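Local coordinates for protein glutamyl-tRNA synthetase, cytoplasmic (Saccharomyces cerevisiae, PDB 2HRA) that attaches glutamate to tRNA(Glu) as an ATP-dependent synthetase, this chain being the N-terminal GST-like domain through which it joins the cofactor Arc1p, at residues 135-147 and 167-181. Sequence-based numbering, arbitrary orientation.
Sequences YSAADVACWGALR and WYTLLEMDPIFGEAH
Asp139 OD2 is gripped by two donors: Trp167 NE1 at 2.9 Å and the backbone N of Ile129. The other oxygen, OD1, takes Ser136 N on its anti lone pair. The OD1 bond makes a capping box of Ser136 and Asp139 at the start of helix 137-148, and the N-cap Ser136 OG also accepts from Ala138 N, so the helix cap and the tethered Trp167 share one buried acid. A second indole bond is nearly straight (170°), from Trp143 NE1 to Tyr168 O at 3.1 Å, in the carbonyl plane on a lone pair; that oxygen also receives Glu172 N. CG of Trp143 lies opposite the backbone N (chi1 -161°), which carries the indole across to helix 162-172. There it is a knob among Tyr168, Leu171, Phe177 and Gly178. The Tyr168 ring stacks, offset, on the five-membered ring of Trp143, centroids 4.0 Å apart and planes at 12°, and Phe177 turns its edge to the opposite face. In this GST-fold domain, segments 137-147 and 167-172 cross almost at a right angle, and the aromatic cluster joins helix 137-148 to a segment lying partly in the Arc1p-interacting region. Replacing Trp143 with an alanine is likely to open a gap between the Tyr168 and Phe177 rings, with Tyr168 O losing its indole donor. Phe177 also directs an edge at the face of Tyr135, CE1 lying 3.7 Å from Tyr135 CZ. Trp167 CH2 meets Cys142 CB at 3.8 Å, and Leu171 CD1 lies over a face of the same indole. At the far end, Arg147 NH2 sits over the His181 ring, 3.1 Å from His181 CG.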
loop_
_atom_site.group_PDB
_atom_site.type_symbol
_atom_site.label_atom_id
_atom_site.label_comp_id
_atom_site.label_asym_id
_atom_site.label_seq_id
_atom_site.Cartn_x
_atom_site.Cartn_y
_atom_site.Cartn_z
ATOM N N TYR A 135 -6.469 1.434 12.151
ATOM C CA TYR A 135 -6.485 1.776 10.712
ATOM C C TYR A 135 -7.269 0.713 9.955
ATOM O O TYR A 135 -7.562 -0.396 10.470
ATOM C CB TYR A 135 -5.088 1.993 10.092
ATOM C CG TYR A 135 -4.154 0.801 10.234
ATOM C CD1 TYR A 135 -4.321 -0.357 9.462
ATOM C CD2 TYR A 135 -3.111 0.831 11.132
ATOM C CE1 TYR A 135 -3.482 -1.444 9.623
ATOM C CE2 TYR A 135 -2.258 -0.260 11.282
ATOM C CZ TYR A 135 -2.449 -1.391 10.536
ATOM O OH TYR A 135 -1.604 -2.472 10.717
ATOM N N SER A 136 -7.659 1.069 8.747
ATOM C CA SER A 136 -8.417 0.180 7.875
ATOM C C SER A 136 -7.709 0.033 6.538
ATOM O O SER A 136 -6.655 0.630 6.284
ATOM C CB SER A 136 -9.824 0.751 7.661
ATOM O OG SER A 136 -9.733 1.891 6.807
ATOM N N ALA A 137 -8.333 -0.739 5.668
ATOM C CA ALA A 137 -7.880 -0.946 4.304
ATOM C C ALA A 137 -7.786 0.359 3.569
ATOM O O ALA A 137 -6.975 0.502 2.644
ATOM C CB ALA A 137 -8.852 -1.939 3.548
ATOM N N ALA A 138 -8.629 1.320 3.928
ATOM C CA ALA A 138 -8.548 2.634 3.301
ATOM C C ALA A 138 -7.141 3.246 3.515
ATOM O O ALA A 138 -6.525 3.806 2.600
ATOM C CB ALA A 138 -9.669 3.555 3.863
ATOM N N ASP A 139 -6.659 3.171 4.753
ATOM C CA ASP A 139 -5.365 3.712 5.112
ATOM C C ASP A 139 -4.253 2.959 4.385
ATOM O O ASP A 139 -3.278 3.555 3.948
ATOM C CB ASP A 139 -5.154 3.617 6.636
ATOM C CG ASP A 139 -6.174 4.409 7.408
ATOM O OD1 ASP A 139 -7.131 3.778 7.935
ATOM O OD2 ASP A 139 -6.048 5.656 7.460
ATOM N N VAL A 140 -4.405 1.643 4.248
ATOM C CA VAL A 140 -3.351 0.819 3.649
ATOM C C VAL A 140 -3.185 1.174 2.191
ATOM O O VAL A 140 -2.073 1.356 1.694
ATOM C CB VAL A 140 -3.676 -0.687 3.838
ATOM C CG1 VAL A 140 -2.707 -1.562 3.110
ATOM C CG2 VAL A 140 -3.704 -1.040 5.332
ATOM N N ALA A 141 -4.302 1.312 1.508
ATOM C CA ALA A 141 -4.282 1.642 0.106
ATOM C C ALA A 141 -3.730 3.037 -0.130
ATOM O O ALA A 141 -2.920 3.227 -1.051
ATOM C CB ALA A 141 -5.689 1.486 -0.496
ATOM N N CYS A 142 -4.143 4.021 0.685
ATOM C CA CYS A 142 -3.673 5.389 0.478
ATOM C C CYS A 142 -2.223 5.542 0.878
ATOM O O CYS A 142 -1.468 6.262 0.208
ATOM C CB CYS A 142 -4.572 6.416 1.179
ATOM S SG CYS A 142 -6.247 6.523 0.489
ATOM N N TRP A 143 -1.802 4.849 1.925
ATOM C CA TRP A 143 -0.404 4.936 2.341
ATOM C C TRP A 143 0.523 4.319 1.302
ATOM O O TRP A 143 1.527 4.930 0.911
ATOM C CB TRP A 143 -0.155 4.272 3.674
ATOM C CG TRP A 143 1.144 4.733 4.314
ATOM C CD1 TRP A 143 1.265 5.718 5.217
ATOM C CD2 TRP A 143 2.474 4.193 4.118
ATOM N NE1 TRP A 143 2.579 5.849 5.599
ATOM C CE2 TRP A 143 3.341 4.932 4.926
ATOM C CE3 TRP A 143 3.014 3.174 3.306
ATOM C CZ2 TRP A 143 4.725 4.694 4.968
ATOM C CZ3 TRP A 143 4.363 2.935 3.355
ATOM C CH2 TRP A 143 5.207 3.680 4.192
ATOM N N GLY A 144 0.179 3.125 0.847
ATOM C CA GLY A 144 0.925 2.448 -0.217
ATOM C C GLY A 144 1.010 3.261 -1.484
ATOM O O GLY A 144 2.085 3.425 -2.059
ATOM N N ALA A 145 -0.114 3.820 -1.911
ATOM C CA ALA A 145 -0.150 4.671 -3.100
ATOM C C ALA A 145 0.844 5.833 -2.955
ATOM O O ALA A 145 1.625 6.112 -3.871
ATOM C CB ALA A 145 -1.578 5.182 -3.359
ATOM N N LEU A 146 0.838 6.523 -1.816
ATOM C CA LEU A 146 1.745 7.689 -1.652
ATOM C C LEU A 146 3.217 7.278 -1.519
ATOM O O LEU A 146 4.124 7.977 -2.023
ATOM C CB LEU A 146 1.292 8.584 -0.469
ATOM C CG LEU A 146 -0.114 9.217 -0.603
ATOM C CD1 LEU A 146 -0.507 9.902 0.715
ATOM C CD2 LEU A 146 -0.200 10.211 -1.750
ATOM N N ARG A 147 3.472 6.132 -0.900
ATOM C CA ARG A 147 4.822 5.569 -0.830
ATOM C C ARG A 147 5.346 5.336 -2.239
ATOM O O ARG A 147 6.512 5.564 -2.514
ATOM C CB ARG A 147 4.864 4.251 -0.038
ATOM C CG ARG A 147 6.259 3.633 0.166
ATOM C CD ARG A 147 7.220 4.673 0.737
ATOM N NE ARG A 147 8.592 4.209 0.863
ATOM C CZ ARG A 147 9.510 4.303 -0.085
ATOM N NH1 ARG A 147 9.230 4.833 -1.276
ATOM N NH2 ARG A 147 10.715 3.844 0.157
ATOM N N TRP A 167 -0.512 11.908 9.490
ATOM C CA TRP A 167 -1.028 10.550 9.266
ATOM C C TRP A 167 0.006 9.624 8.595
ATOM O O TRP A 167 0.101 8.465 8.963
ATOM C CB TRP A 167 -2.315 10.634 8.451
ATOM C CG TRP A 167 -2.788 9.406 7.765
ATOM C CD1 TRP A 167 -3.660 8.485 8.247
ATOM C CD2 TRP A 167 -2.481 9.006 6.417
ATOM N NE1 TRP A 167 -3.909 7.532 7.286
ATOM C CE2 TRP A 167 -3.189 7.824 6.162
ATOM C CE3 TRP A 167 -1.706 9.564 5.393
ATOM C CZ2 TRP A 167 -3.119 7.150 4.936
ATOM C CZ3 TRP A 167 -1.629 8.884 4.155
ATOM C CH2 TRP A 167 -2.316 7.700 3.949
ATOM N N TYR A 168 0.731 10.132 7.601
ATOM C CA TYR A 168 1.742 9.356 6.876
ATOM C C TYR A 168 2.910 8.990 7.820
ATOM O O TYR A 168 3.345 7.835 7.876
ATOM C CB TYR A 168 2.229 10.105 5.620
ATOM C CG TYR A 168 3.179 9.288 4.750
ATOM C CD1 TYR A 168 2.716 8.598 3.649
ATOM C CD2 TYR A 168 4.545 9.208 5.044
ATOM C CE1 TYR A 168 3.581 7.812 2.876
ATOM C CE2 TYR A 168 5.407 8.441 4.278
ATOM C CZ TYR A 168 4.908 7.739 3.193
ATOM O OH TYR A 168 5.736 6.961 2.413
ATOM N N THR A 169 3.385 9.961 8.586
ATOM C CA THR A 169 4.426 9.728 9.590
ATOM C C THR A 169 3.987 8.757 10.689
ATOM O O THR A 169 4.774 7.891 11.101
ATOM C CB THR A 169 4.842 11.049 10.194
ATOM O OG1 THR A 169 5.279 11.885 9.116
ATOM C CG2 THR A 169 5.975 10.891 11.221
ATOM N N LEU A 170 2.746 8.873 11.139
ATOM C CA LEU A 170 2.229 7.950 12.137
ATOM C C LEU A 170 2.383 6.530 11.614
ATOM O O LEU A 170 3.055 5.691 12.230
ATOM C CB LEU A 170 0.754 8.231 12.442
ATOM C CG LEU A 170 0.134 7.293 13.484
ATOM C CD1 LEU A 170 0.897 7.330 14.833
ATOM C CD2 LEU A 170 -1.318 7.687 13.629
ATOM N N LEU A 171 1.779 6.278 10.455
ATOM C CA LEU A 171 1.814 4.951 9.851
ATOM C C LEU A 171 3.239 4.491 9.500
ATOM O O LEU A 171 3.564 3.321 9.679
ATOM C CB LEU A 171 0.884 4.877 8.624
ATOM C CG LEU A 171 -0.605 4.891 8.998
ATOM C CD1 LEU A 171 -1.482 5.100 7.778
ATOM C CD2 LEU A 171 -1.021 3.602 9.746
ATOM N N GLU A 172 4.088 5.411 9.054
ATOM C CA GLU A 172 5.476 5.082 8.740
ATOM C C GLU A 172 6.253 4.538 9.965
ATOM O O GLU A 172 7.096 3.662 9.809
ATOM C CB GLU A 172 6.185 6.298 8.142
ATOM C CG GLU A 172 7.602 6.058 7.657
ATOM C CD GLU A 172 8.255 7.338 7.187
ATOM O OE1 GLU A 172 8.732 7.371 6.041
ATOM O OE2 GLU A 172 8.282 8.326 7.964
ATOM N N MET A 173 5.964 5.037 11.164
ATOM C CA MET A 173 6.587 4.521 12.390
ATOM C C MET A 173 6.148 3.083 12.756
ATOM O O MET A 173 6.732 2.457 13.640
ATOM C CB MET A 173 6.291 5.443 13.577
ATOM C CG MET A 173 6.909 6.818 13.471
ATOM S SD MET A 173 6.498 7.903 14.867
ATOM C CE MET A 173 4.701 7.867 14.900
ATOM N N ASP A 174 5.106 2.587 12.100
ATOM C CA ASP A 174 4.643 1.228 12.245
ATOM C C ASP A 174 5.413 0.410 11.200
ATOM O O ASP A 174 5.172 0.559 10.000
ATOM C CB ASP A 174 3.134 1.204 11.987
ATOM C CG ASP A 174 2.493 -0.158 12.224
ATOM O OD1 ASP A 174 3.213 -1.158 12.178
ATOM O OD2 ASP A 174 1.248 -0.222 12.430
ATOM N N PRO A 175 6.315 -0.490 11.646
ATOM C CA PRO A 175 7.164 -1.292 10.745
ATOM C C PRO A 175 6.415 -2.014 9.630
ATOM O O PRO A 175 6.956 -2.218 8.521
ATOM C CB PRO A 175 7.765 -2.345 11.679
ATOM C CG PRO A 175 7.653 -1.816 13.026
ATOM C CD PRO A 175 6.530 -0.845 13.057
ATOM N N ILE A 176 5.201 -2.452 9.940
ATOM C CA ILE A 176 4.344 -3.099 8.952
ATOM C C ILE A 176 4.274 -2.266 7.683
ATOM O O ILE A 176 4.281 -2.835 6.592
ATOM C CB ILE A 176 2.925 -3.392 9.492
ATOM C CG1 ILE A 176 2.949 -4.676 10.328
ATOM C CG2 ILE A 176 1.924 -3.539 8.341
ATOM C CD1 ILE A 176 1.832 -4.828 11.364
ATOM N N PHE A 177 4.215 -0.937 7.845
ATOM C CA PHE A 177 4.198 0.025 6.709
ATOM C C PHE A 177 5.607 0.500 6.396
ATOM O O PHE A 177 6.081 0.380 5.287
ATOM C CB PHE A 177 3.401 1.279 7.057
ATOM C CG PHE A 177 1.923 1.064 7.139
ATOM C CD1 PHE A 177 1.377 0.296 8.162
ATOM C CD2 PHE A 177 1.087 1.634 6.210
ATOM C CE1 PHE A 177 0.016 0.091 8.240
ATOM C CE2 PHE A 177 -0.283 1.447 6.271
ATOM C CZ PHE A 177 -0.818 0.669 7.284
ATOM N N GLY A 178 6.252 1.072 7.401
ATOM C CA GLY A 178 7.501 1.800 7.203
ATOM C C GLY A 178 8.742 0.980 6.863
ATOM O O GLY A 178 9.733 1.556 6.398
ATOM N N GLU A 179 8.723 -0.333 7.129
ATOM C CA GLU A 179 9.835 -1.209 6.716
ATOM C C GLU A 179 9.497 -2.060 5.475
ATOM O O GLU A 179 10.297 -2.914 5.074
ATOM C CB GLU A 179 10.275 -2.115 7.875
ATOM C CG GLU A 179 10.789 -1.333 9.060
ATOM C CD GLU A 179 11.266 -2.213 10.186
ATOM O OE1 GLU A 179 11.129 -3.449 10.113
ATOM O OE2 GLU A 179 11.772 -1.648 11.164
ATOM N N ALA A 180 8.342 -1.827 4.847
ATOM C CA ALA A 180 7.957 -2.617 3.683
ATOM C C ALA A 180 8.946 -2.395 2.531
ATOM O O ALA A 180 9.341 -3.342 1.854
ATOM C CB ALA A 180 6.521 -2.303 3.247
ATOM N N HIS A 181 9.349 -1.153 2.323
ATOM C CA HIS A 181 10.369 -0.849 1.320
ATOM C C HIS A 181 11.684 -1.589 1.596
ATOM O O HIS A 181 12.193 -2.288 0.729
ATOM C CB HIS A 181 10.628 0.651 1.225
ATOM C CG HIS A 181 11.916 0.978 0.545
ATOM N ND1 HIS A 181 12.057 0.959 -0.824
ATOM C CD2 HIS A 181 13.136 1.280 1.046
ATOM C CE1 HIS A 181 13.306 1.259 -1.140
ATOM N NE2 HIS A 181 13.983 1.455 -0.022
#